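Side-chain contacts in tRNA (cytosine(38)-C(5))-methyltransferase (Schizosaccharomyces pombe, PDB 6FDF), which transfers a methyl group from S-adenosyl-L-methionine to carbon 5 of cytosine 38 in the anticodon loop of tRNA(Asp) and, less well, tRNA(Glu): residues A[240-245]-A[284-289]; A[244-249]-A[278-283]; A[161-166]-A[203-208]. All coordinates share one frame; numbering follows the deposited sequence. Where two conformers were deposited one is given.

Interaction 1 of 3, residues A[240-245]-A[284-289]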
loop_
_atom_site.group_PDB
_atom_site.type_symbol
_atom_site.label_atom_id
_atom_site.label_comp_id
_atom_site.label_asym_id
_atom_site.label_seq_id
_atom_site.Cartn_x
_atom_site.Cartn_y
_atom_site.Cartn_z
ATOM N N CYS A 240 -1.637 -3.881 14.353
ATOM C CA CYS A 240 -0.295 -3.561 13.899
ATOM C C CYS A 240 -0.170 -3.691 12.384
ATOM O O CYS A 240 -1.050 -4.199 11.682
ATOM C CB CYS A 240 0.731 -4.440 14.608
ATOM S SG CYS A 240 0.971 -3.985 16.353
ATOM N N CYS A 241 0.957 -3.207 11.879
ATOM C CA CYS A 241 1.188 -3.189 10.444
ATOM C C CYS A 241 1.343 -4.608 9.905
ATOM O O CYS A 241 2.091 -5.415 10.464
ATOM C CB CYS A 241 2.427 -2.351 10.151
ATOM S SG CYS A 241 2.764 -2.132 8.423
ATOM N N PHE A 242 0.631 -4.906 8.818
ATOM C CA PHE A 242 0.762 -6.192 8.140
ATOM C C PHE A 242 1.943 -6.170 7.179
ATOM O O PHE A 242 2.140 -5.197 6.443
ATOM C CB PHE A 242 -0.507 -6.524 7.352
ATOM C CG PHE A 242 -1.712 -6.777 8.212
ATOM C CD1 PHE A 242 -1.836 -7.955 8.929
ATOM C CD2 PHE A 242 -2.740 -5.843 8.276
ATOM C CE1 PHE A 242 -2.956 -8.191 9.722
ATOM C CE2 PHE A 242 -3.861 -6.074 9.051
ATOM C CZ PHE A 242 -3.969 -7.250 9.782
ATOM N N THR A 243 2.709 -7.261 7.161
ATOM C CA THR A 243 3.838 -7.396 6.239
ATOM C C THR A 243 3.771 -8.732 5.512
ATOM O O THR A 243 2.931 -9.591 5.798
ATOM C CB THR A 243 5.188 -7.300 6.958
ATOM O OG1 THR A 243 5.450 -8.535 7.640
ATOM C CG2 THR A 243 5.206 -6.147 7.954
ATOM N N ARG A 244 4.724 -8.906 4.589
ATOM C CA ARG A 244 4.901 -10.160 3.866
ATOM C C ARG A 244 5.169 -11.344 4.787
ATOM O O ARG A 244 4.934 -12.491 4.389
ATOM C CB ARG A 244 6.060 -9.994 2.880
ATOM C CG ARG A 244 6.301 -11.173 1.967
ATOM C CD ARG A 244 7.307 -10.800 0.904
ATOM N NE ARG A 244 7.583 -11.917 0.009
ATOM C CZ ARG A 244 8.125 -11.781 -1.194
ATOM N NH1 ARG A 244 8.345 -12.850 -1.942
ATOM N NH2 ARG A 244 8.439 -10.574 -1.646
ATOM N N GLY A 245 5.640 -11.102 6.004
ATOM C CA GLY A 245 5.902 -12.166 6.949
ATOM C C GLY A 245 4.693 -12.690 7.693
ATOM O O GLY A 245 4.816 -13.652 8.455
ATOM N N ARG A 284 -9.112 -11.741 3.371
ATOM C CA ARG A 284 -10.213 -10.815 3.120
ATOM C C ARG A 284 -10.257 -9.711 4.169
ATOM O O ARG A 284 -10.497 -8.542 3.845
ATOM C CB ARG A 284 -11.544 -11.570 3.088
ATOM C CG ARG A 284 -12.759 -10.649 3.053
ATOM C CD ARG A 284 -12.813 -9.885 1.738
ATOM N NE ARG A 284 -12.943 -10.772 0.590
ATOM C CZ ARG A 284 -12.748 -10.390 -0.667
ATOM N NH1 ARG A 284 -12.415 -9.133 -0.931
ATOM N NH2 ARG A 284 -12.893 -11.263 -1.658
ATOM N N GLU A 285 -10.016 -10.063 5.432
ATOM C CA GLU A 285 -10.026 -9.059 6.490
ATOM C C GLU A 285 -8.846 -8.108 6.349
ATOM O O GLU A 285 -8.989 -6.900 6.569
ATOM C CB GLU A 285 -10.025 -9.744 7.857
ATOM C CG GLU A 285 -11.330 -10.502 8.123
ATOM C CD GLU A 285 -11.250 -11.415 9.329
ATOM O OE1 GLU A 285 -10.128 -11.819 9.697
ATOM O OE2 GLU A 285 -12.316 -11.746 9.898
ATOM N N VAL A 286 -7.676 -8.632 5.968
ATOM C CA VAL A 286 -6.529 -7.763 5.714
ATOM C C VAL A 286 -6.844 -6.804 4.571
ATOM O O VAL A 286 -6.590 -5.595 4.661
ATOM C CB VAL A 286 -5.270 -8.604 5.425
ATOM C CG1 VAL A 286 -4.110 -7.706 5.035
ATOM C CG2 VAL A 286 -4.902 -9.453 6.644
ATOM N N ALA A 287 -7.413 -7.329 3.480
ATOM C CA ALA A 287 -7.801 -6.476 2.360
ATOM C C ALA A 287 -8.764 -5.380 2.809
ATOM O O ALA A 287 -8.619 -4.214 2.420
ATOM C CB ALA A 287 -8.424 -7.319 1.244
ATOM N N ARG A 288 -9.763 -5.741 3.618
ATOM C CA ARG A 288 -10.714 -4.752 4.118
ATOM C C ARG A 288 -10.022 -3.697 4.972
ATOM O O ARG A 288 -10.286 -2.498 4.827
ATOM C CB ARG A 288 -11.806 -5.447 4.927
ATOM C CG ARG A 288 -12.768 -6.280 4.111
ATOM C CD ARG A 288 -13.690 -7.034 5.053
ATOM N NE ARG A 288 -14.722 -7.787 4.350
ATOM C CZ ARG A 288 -15.599 -8.580 4.956
ATOM N NH1 ARG A 288 -15.558 -8.726 6.272
ATOM N NH2 ARG A 288 -16.511 -9.226 4.246
ATOM N N LEU A 289 -9.116 -4.119 5.854
ATOM C CA LEU A 289 -8.407 -3.147 6.680
ATOM C C LEU A 289 -7.536 -2.224 5.839
ATOM O O LEU A 289 -7.241 -1.101 6.260
ATOM C CB LEU A 289 -7.567 -3.869 7.733
ATOM C CG LEU A 289 -8.393 -4.463 8.873
ATOM C CD1 LEU A 289 -7.618 -5.579 9.566
ATOM C CD2 LEU A 289 -8.774 -3.374 9.870
#
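F242, the aromatic residue of the Cys-Phe-Thr sequence that marks Dnmt2 proteins, lies against V286 and L289 on helix 283-289, which belongs to conserved motif IX of the cytosine-C5 methyltransferases. F242 sits in a loop with its CB directed at the helix, and CG, anti to the carbonyl carbon (chi1 -67°), carries the ring on toward it. CG and CD2 then come beside V286 CG1, with F242 CD2 4.0 Å from V286 CG1. On the other rim CD1 and CE1 lie by the second methyl, F242 CE1 being 3.9 Å from V286 CG2. That methyl sits over one face in a CH-pi contact, V286 CG2 lying 4.0 Å from the F242 ring centroid and 15° off the normal. A beta-branched valine suits the site because its two methyls meet different parts of the ring. F242 CE2 meets L289 CD1 at 3.8 Å, and CZ at the tip touches both V286 CG2 and L289 CD1. L289, about one helical turn on from V286, thus sends CD1 to the ring's edge instead of a face, so two different surfaces of the phenylalanine are packed by one side of the helix. An alanine here is likely to open a gap between loop and helix, robbing the V286 methyls of the aromatic face they cover. Just after F242 an ST turn forms, T243 OG1 accepting from G245 N, and Y246 then meets the F242 ring edge-to-face. The face turned from V286 has C240 O 4.1 Å above the plane of the F242 ring, displaced toward the rim.

Interaction 2 of 3, residues A[244-249]-A[278-283]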
loop_
_atom_site.group_PDB
_atom_site.type_symbol
_atom_site.label_atom_id
_atom_site.label_comp_id
_atom_site.label_asym_id
_atom_site.label_seq_id
_atom_site.Cartn_x
_atom_site.Cartn_y
_atom_site.Cartn_z
ATOM N N ARG A 244 4.724 -8.906 4.589
ATOM C CA ARG A 244 4.901 -10.160 3.866
ATOM C C ARG A 244 5.169 -11.344 4.787
ATOM O O ARG A 244 4.934 -12.491 4.389
ATOM C CB ARG A 244 6.060 -9.994 2.880
ATOM C CG ARG A 244 6.301 -11.173 1.967
ATOM C CD ARG A 244 7.307 -10.800 0.904
ATOM N NE ARG A 244 7.583 -11.917 0.009
ATOM C CZ ARG A 244 8.125 -11.781 -1.194
ATOM N NH1 ARG A 244 8.345 -12.850 -1.942
ATOM N NH2 ARG A 244 8.439 -10.574 -1.646
ATOM N N GLY A 245 5.640 -11.102 6.004
ATOM C CA GLY A 245 5.902 -12.166 6.949
ATOM C C GLY A 245 4.693 -12.690 7.693
ATOM O O GLY A 245 4.816 -13.652 8.455
ATOM N N TYR A 246 3.525 -12.085 7.489
ATOM C CA TYR A 246 2.351 -12.414 8.286
ATOM C C TYR A 246 1.939 -13.865 8.060
ATOM O O TYR A 246 1.873 -14.334 6.919
ATOM C CB TYR A 246 1.194 -11.474 7.940
ATOM C CG TYR A 246 0.035 -11.582 8.913
ATOM C CD1 TYR A 246 0.210 -11.302 10.259
ATOM C CD2 TYR A 246 -1.233 -11.964 8.479
ATOM C CE1 TYR A 246 -0.846 -11.397 11.155
ATOM C CE2 TYR A 246 -2.297 -12.057 9.364
ATOM C CZ TYR A 246 -2.098 -11.772 10.699
ATOM O OH TYR A 246 -3.142 -11.869 11.603
ATOM N N THR A 247 1.662 -14.566 9.163
ATOM C CA THR A 247 1.368 -16.001 9.332
ATOM C C THR A 247 2.639 -16.848 9.285
ATOM O O THR A 247 2.547 -18.076 9.445
ATOM C CB THR A 247 0.347 -16.573 8.321
ATOM O OG1 THR A 247 0.945 -16.732 7.021
ATOM C CG2 THR A 247 -0.871 -15.671 8.216
ATOM N N HIS A 248 3.819 -16.243 9.136
ATOM C CA HIS A 248 5.074 -16.990 9.093
ATOM C C HIS A 248 6.046 -16.505 10.158
ATOM O O HIS A 248 6.473 -17.295 11.005
ATOM C CB HIS A 248 5.705 -16.878 7.697
ATOM C CG HIS A 248 4.764 -17.219 6.586
ATOM N ND1 HIS A 248 4.271 -18.492 6.395
ATOM C CD2 HIS A 248 4.220 -16.454 5.611
ATOM C CE1 HIS A 248 3.460 -18.495 5.352
ATOM N NE2 HIS A 248 3.412 -17.271 4.858
ATOM N N LEU A 249 6.401 -15.226 10.136
ATOM C CA LEU A 249 7.185 -14.608 11.192
ATOM C C LEU A 249 6.228 -13.992 12.201
ATOM O O LEU A 249 5.172 -13.475 11.827
ATOM C CB LEU A 249 8.108 -13.534 10.616
ATOM C CG LEU A 249 9.208 -14.041 9.683
ATOM C CD1 LEU A 249 10.002 -12.875 9.112
ATOM C CD2 LEU A 249 10.118 -14.994 10.432
ATOM N N LEU A 278 -6.905 -17.835 19.502
ATOM C CA LEU A 278 -6.206 -16.860 18.678
ATOM C C LEU A 278 -6.166 -17.334 17.234
ATOM O O LEU A 278 -5.818 -18.489 16.962
ATOM C CB LEU A 278 -4.784 -16.660 19.201
ATOM C CG LEU A 278 -4.697 -16.110 20.624
ATOM C CD1 LEU A 278 -3.343 -16.433 21.247
ATOM C CD2 LEU A 278 -4.925 -14.614 20.609
ATOM N N ARG A 279 -6.500 -16.439 16.308
ATOM C CA ARG A 279 -6.422 -16.733 14.886
ATOM C C ARG A 279 -5.772 -15.568 14.153
ATOM O O ARG A 279 -5.784 -14.430 14.626
ATOM C CB ARG A 279 -7.807 -17.015 14.281
ATOM C CG ARG A 279 -8.746 -15.806 14.185
ATOM C CD ARG A 279 -9.960 -16.185 13.326
ATOM N NE ARG A 279 -11.021 -15.177 13.270
ATOM C CZ ARG A 279 -11.049 -14.168 12.400
ATOM N NH1 ARG A 279 -10.056 -14.004 11.531
ATOM N NH2 ARG A 279 -12.068 -13.312 12.404
ATOM N N TYR A 280 -5.202 -15.867 12.984
ATOM C CA TYR A 280 -4.786 -14.814 12.071
ATOM C C TYR A 280 -6.013 -14.139 11.471
ATOM O O TYR A 280 -7.079 -14.746 11.347
ATOM C CB TYR A 280 -3.905 -15.387 10.953
ATOM C CG TYR A 280 -2.658 -16.063 11.475
ATOM C CD1 TYR A 280 -1.589 -15.309 11.955
ATOM C CD2 TYR A 280 -2.544 -17.449 11.491
ATOM C CE1 TYR A 280 -0.447 -15.916 12.448
ATOM C CE2 TYR A 280 -1.401 -18.067 11.977
ATOM C CZ TYR A 280 -0.354 -17.294 12.450
ATOM O OH TYR A 280 0.786 -17.901 12.937
ATOM N N PHE A 281 -5.864 -12.867 11.106
ATOM C CA PHE A 281 -6.842 -12.260 10.215
ATOM C C PHE A 281 -6.836 -13.004 8.889
ATOM O O PHE A 281 -5.784 -13.435 8.411
ATOM C CB PHE A 281 -6.527 -10.777 9.991
ATOM C CG PHE A 281 -6.754 -9.924 11.206
ATOM C CD1 PHE A 281 -8.031 -9.509 11.548
ATOM C CD2 PHE A 281 -5.693 -9.534 12.006
ATOM C CE1 PHE A 281 -8.244 -8.724 12.669
ATOM C CE2 PHE A 281 -5.902 -8.750 13.126
ATOM C CZ PHE A 281 -7.180 -8.346 13.457
ATOM N N THR A 282 -8.018 -13.171 8.301
ATOM C CA THR A 282 -8.086 -13.741 6.965
ATOM C C THR A 282 -7.567 -12.731 5.948
ATOM O O THR A 282 -7.488 -11.530 6.218
ATOM C CB THR A 282 -9.521 -14.140 6.620
ATOM O OG1 THR A 282 -10.285 -12.957 6.353
ATOM C CG2 THR A 282 -10.161 -14.906 7.771
ATOM N N ALA A 283 -7.215 -13.222 4.756
ATOM C CA ALA A 283 -6.754 -12.300 3.721
ATOM C C ALA A 283 -7.847 -11.311 3.336
ATOM O O ALA A 283 -7.548 -10.149 3.033
ATOM C CB ALA A 283 -6.267 -13.064 2.489
#
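The hydroxyl of Y246 reaches across to the backbone of F281 and receives its N-H, F281 N to Y246 OH being 2.9 Å with an angle of 154° at the hydrogen. With CG anti to the backbone N (chi1 -169°), the tyrosine stretches out far enough to put its tip there, and F281 N lies in the plane of the Y246 ring at its edge. The same OH also bonds to S255 O, so the buried hydroxyl is gripped by two bonds; tyrosine fits because its oxygen can both accept from F281 N and donate to S255 O. Y280 turns its ring edge toward the Y246 face in a T-shaped pair, the two centroids 5.5 Å apart. Y280 CD1 lies 3.8 Å from Y246 CZ. T247 packs over a face of the Y280 ring: T247 CG2 sits 3.9 Å from the Y280 centroid, and T247 CA closes on Y280 CE1 at 3.6 Å. With chi1 74°, T247 CG2 lies anti to the carbonyl carbon and faces the ring, while T247 OG1 falls between backbone N and carbonyl carbon and donates to Y246 O at 2.6 Å. T247 has a positive phi, a turn consistent with both CA and CG2 facing the Y280 ring. On the other segment R279 NH1 holds Y280 O and forms a salt bridge with E285. T282 then takes the N-cap position, its OG1 capping the helix while E285 OE1 receives T282 N: a capping box, opening the helix of motif IX.

Interaction 3 of 3, residues A[161-166]-A[203-208]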
loop_
_atom_site.group_PDB
_atom_site.type_symbol
_atom_site.label_atom_id
_atom_site.label_comp_id
_atom_site.label_asym_id
_atom_site.label_seq_id
_atom_site.Cartn_x
_atom_site.Cartn_y
_atom_site.Cartn_z
ATOM N N ASN A 161 -9.508 7.298 10.994
ATOM C CA ASN A 161 -10.517 6.438 11.621
ATOM C C ASN A 161 -10.534 5.056 10.989
ATOM O O ASN A 161 -11.593 4.490 10.711
ATOM C CB ASN A 161 -11.902 7.046 11.544
ATOM C CG ASN A 161 -12.921 6.347 12.431
ATOM O OD1 ASN A 161 -12.572 5.714 13.427
ATOM N ND2 ASN A 161 -14.197 6.475 12.074
ATOM N N ILE A 162 -9.351 4.516 10.743
ATOM C CA ILE A 162 -9.198 3.162 10.241
ATOM C C ILE A 162 -8.329 2.444 11.267
ATOM O O ILE A 162 -7.233 2.913 11.581
ATOM C CB ILE A 162 -8.554 3.126 8.847
ATOM C CG1 ILE A 162 -9.421 3.896 7.846
ATOM C CG2 ILE A 162 -8.329 1.689 8.398
ATOM C CD1 ILE A 162 -8.674 4.315 6.586
ATOM N N PRO A 163 -8.779 1.328 11.832
ATOM C CA PRO A 163 -8.064 0.704 12.959
ATOM C C PRO A 163 -6.891 -0.162 12.508
ATOM O O PRO A 163 -6.816 -1.359 12.791
ATOM C CB PRO A 163 -9.173 -0.113 13.634
ATOM C CG PRO A 163 -10.062 -0.514 12.496
ATOM C CD PRO A 163 -10.074 0.677 11.567
ATOM N N ASN A 164 -5.959 0.451 11.786
ATOM C CA ASN A 164 -4.753 -0.258 11.386
ATOM C C ASN A 164 -3.612 0.741 11.277
ATOM O O ASN A 164 -3.789 1.845 10.758
ATOM C CB ASN A 164 -4.960 -0.999 10.055
ATOM C CG ASN A 164 -3.717 -1.754 9.599
ATOM O OD1 ASN A 164 -3.215 -1.535 8.493
ATOM N ND2 ASN A 164 -3.209 -2.640 10.454
ATOM N N SER A 165 -2.447 0.337 11.768
ATOM C CA SER A 165 -1.229 1.115 11.617
ATOM C C SER A 165 -0.566 0.750 10.299
ATOM O O SER A 165 -0.345 -0.430 10.016
ATOM C CB SER A 165 -0.272 0.857 12.780
ATOM O OG SER A 165 -0.901 1.123 14.014
ATOM N N ARG A 166 -0.262 1.763 9.494
ATOM C CA ARG A 166 0.508 1.543 8.276
ATOM C C ARG A 166 1.107 2.870 7.831
ATOM O O ARG A 166 0.676 3.454 6.831
ATOM C CB ARG A 166 -0.376 0.920 7.188
ATOM C CG ARG A 166 0.381 0.314 5.996
ATOM C CD ARG A 166 -0.575 -0.428 5.063
ATOM N NE ARG A 166 0.137 -1.130 3.991
ATOM C CZ ARG A 166 0.777 -2.285 4.159
ATOM N NH1 ARG A 166 0.783 -2.873 5.350
ATOM N NH2 ARG A 166 1.407 -2.858 3.137
ATOM N N ARG A 203 -13.976 -5.112 14.842
ATOM C CA ARG A 203 -15.212 -5.835 14.542
ATOM C C ARG A 203 -15.868 -5.351 13.254
ATOM O O ARG A 203 -16.579 -6.117 12.595
ATOM C CB ARG A 203 -16.203 -5.685 15.703
ATOM C CG ARG A 203 -16.564 -4.230 16.014
ATOM C CD ARG A 203 -17.711 -4.118 17.015
ATOM N NE ARG A 203 -17.252 -3.914 18.386
ATOM C CZ ARG A 203 -17.352 -2.762 19.046
ATOM N NH1 ARG A 203 -16.910 -2.671 20.293
ATOM N NH2 ARG A 203 -17.902 -1.704 18.464
ATOM N N ASP A 204 -15.639 -4.095 12.873
ATOM C CA ASP A 204 -16.272 -3.550 11.677
ATOM C C ASP A 204 -15.686 -4.114 10.391
ATOM O O ASP A 204 -16.261 -3.900 9.321
ATOM C CB ASP A 204 -16.164 -2.024 11.676
ATOM C CG ASP A 204 -16.934 -1.389 12.819
ATOM O OD1 ASP A 204 -18.163 -1.603 12.906
ATOM O OD2 ASP A 204 -16.309 -0.678 13.635
ATOM N N TYR A 205 -14.561 -4.819 10.471
ATOM C CA TYR A 205 -13.899 -5.386 9.311
ATOM C C TYR A 205 -13.924 -6.907 9.290
ATOM O O TYR A 205 -13.556 -7.502 8.271
ATOM C CB TYR A 205 -12.443 -4.893 9.250
ATOM C CG TYR A 205 -12.340 -3.392 9.085
ATOM C CD1 TYR A 205 -12.567 -2.540 10.163
ATOM C CD2 TYR A 205 -12.029 -2.826 7.855
ATOM C CE1 TYR A 205 -12.492 -1.170 10.017
ATOM C CE2 TYR A 205 -11.942 -1.453 7.703
ATOM C CZ TYR A 205 -12.178 -0.631 8.788
ATOM O OH TYR A 205 -12.091 0.733 8.641
ATOM N N LEU A 206 -14.336 -7.548 10.382
ATOM C CA LEU A 206 -14.230 -8.996 10.478
ATOM C C LEU A 206 -15.261 -9.692 9.599
ATOM O O LEU A 206 -16.387 -9.213 9.413
ATOM C CB LEU A 206 -14.403 -9.452 11.930
ATOM C CG LEU A 206 -13.361 -8.980 12.945
ATOM C CD1 LEU A 206 -13.690 -9.478 14.347
ATOM C CD2 LEU A 206 -11.957 -9.424 12.518
ATOM N N GLU A 207 -14.869 -10.852 9.081
ATOM C CA GLU A 207 -15.841 -11.788 8.548
ATOM C C GLU A 207 -16.563 -12.449 9.712
ATOM O O GLU A 207 -16.056 -12.507 10.835
ATOM C CB GLU A 207 -15.163 -12.836 7.667
ATOM C CG GLU A 207 -14.557 -12.265 6.391
ATOM C CD GLU A 207 -14.013 -13.342 5.474
ATOM O OE1 GLU A 207 -14.737 -13.778 4.554
ATOM O OE2 GLU A 207 -12.857 -13.766 5.684
ATOM N N ILE A 208 -17.735 -12.996 9.442
ATOM C CA ILE A 208 -18.458 -13.629 10.531
ATOM C C ILE A 208 -18.855 -15.051 10.213
ATOM O O ILE A 208 -19.076 -15.436 9.058
ATOM C CB ILE A 208 -19.736 -12.855 10.930
ATOM C CG1 ILE A 208 -20.818 -13.069 9.870
ATOM C CG2 ILE A 208 -19.434 -11.395 11.128
ATOM C CD1 ILE A 208 -20.729 -12.114 8.725
#
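At the entry to motif VIII, the Gln-x-Arg-x-Arg region of cytosine-C5 methyltransferases (here it begins with N164), P163 and I162 rest on the phenol of Y205. The proline does most of the touching. P163 CD lies 3.4 Å from Y205 CE1, and P163 CG is 3.5 Å from Y205 CE1. The two rings approach from opposite directions and meet obliquely, so the pyrrolidine neither stacks flat on the phenol nor points squarely at it. P163 CD is also 3.6 Å from Y205 OH. There I162 comes in at about a right angle, I162 CG2 being 3.9 Å from Y205 OH. Because that branch stands anti to the backbone N while CG1 takes the place beside it (chi1 -60°), the methyl is the part of isoleucine that meets the phenol. P163 is the centre of an inverse gamma turn, closed by the hydrogen bond from N164 N to I162 O at 2.8 Å. Proline, with no N-H to satisfy and phi restricted by its ring, suits that tight bend; its CG and CD are the atoms that meet Y205. A tyrosine suits the other side since it is long enough to bridge two loops with apolar ring carbons. Nearby, N161 is held through its own amide by K200 N and E198 O, and R166 bonds to G313 O, S315 O and F242 O. The loop 161-166 links strands 148-155 and 168-175 at the edge of the large sheet, while 203-208 touches helix 283-289 through Y205 on L289, L206 on E285 and Y205 O accepting from R288 NH1.

From the N terminus, interaction 3 closes first: the chain leaves 161-166, runs through strand 168-175 and returns at 203-208 before the other contacts open. Interactions 1 and 2 then start from one continuous loop, sharing R244 and G245, and interaction 2 nests inside interaction 1, around strand 256-258 and helix 265-272; none of the three cross. The nested pair ties that loop to the link after strand 278-279 and to helix 283-289. Bonds join the series to the nest: R166 NH1 to F242 O, E207 N to E285 OE2, and E207 OE2 to T282 OG1. Together they tie the end of the large sheet to the motif IX helix and the segment following the small sheet's strand 278-279.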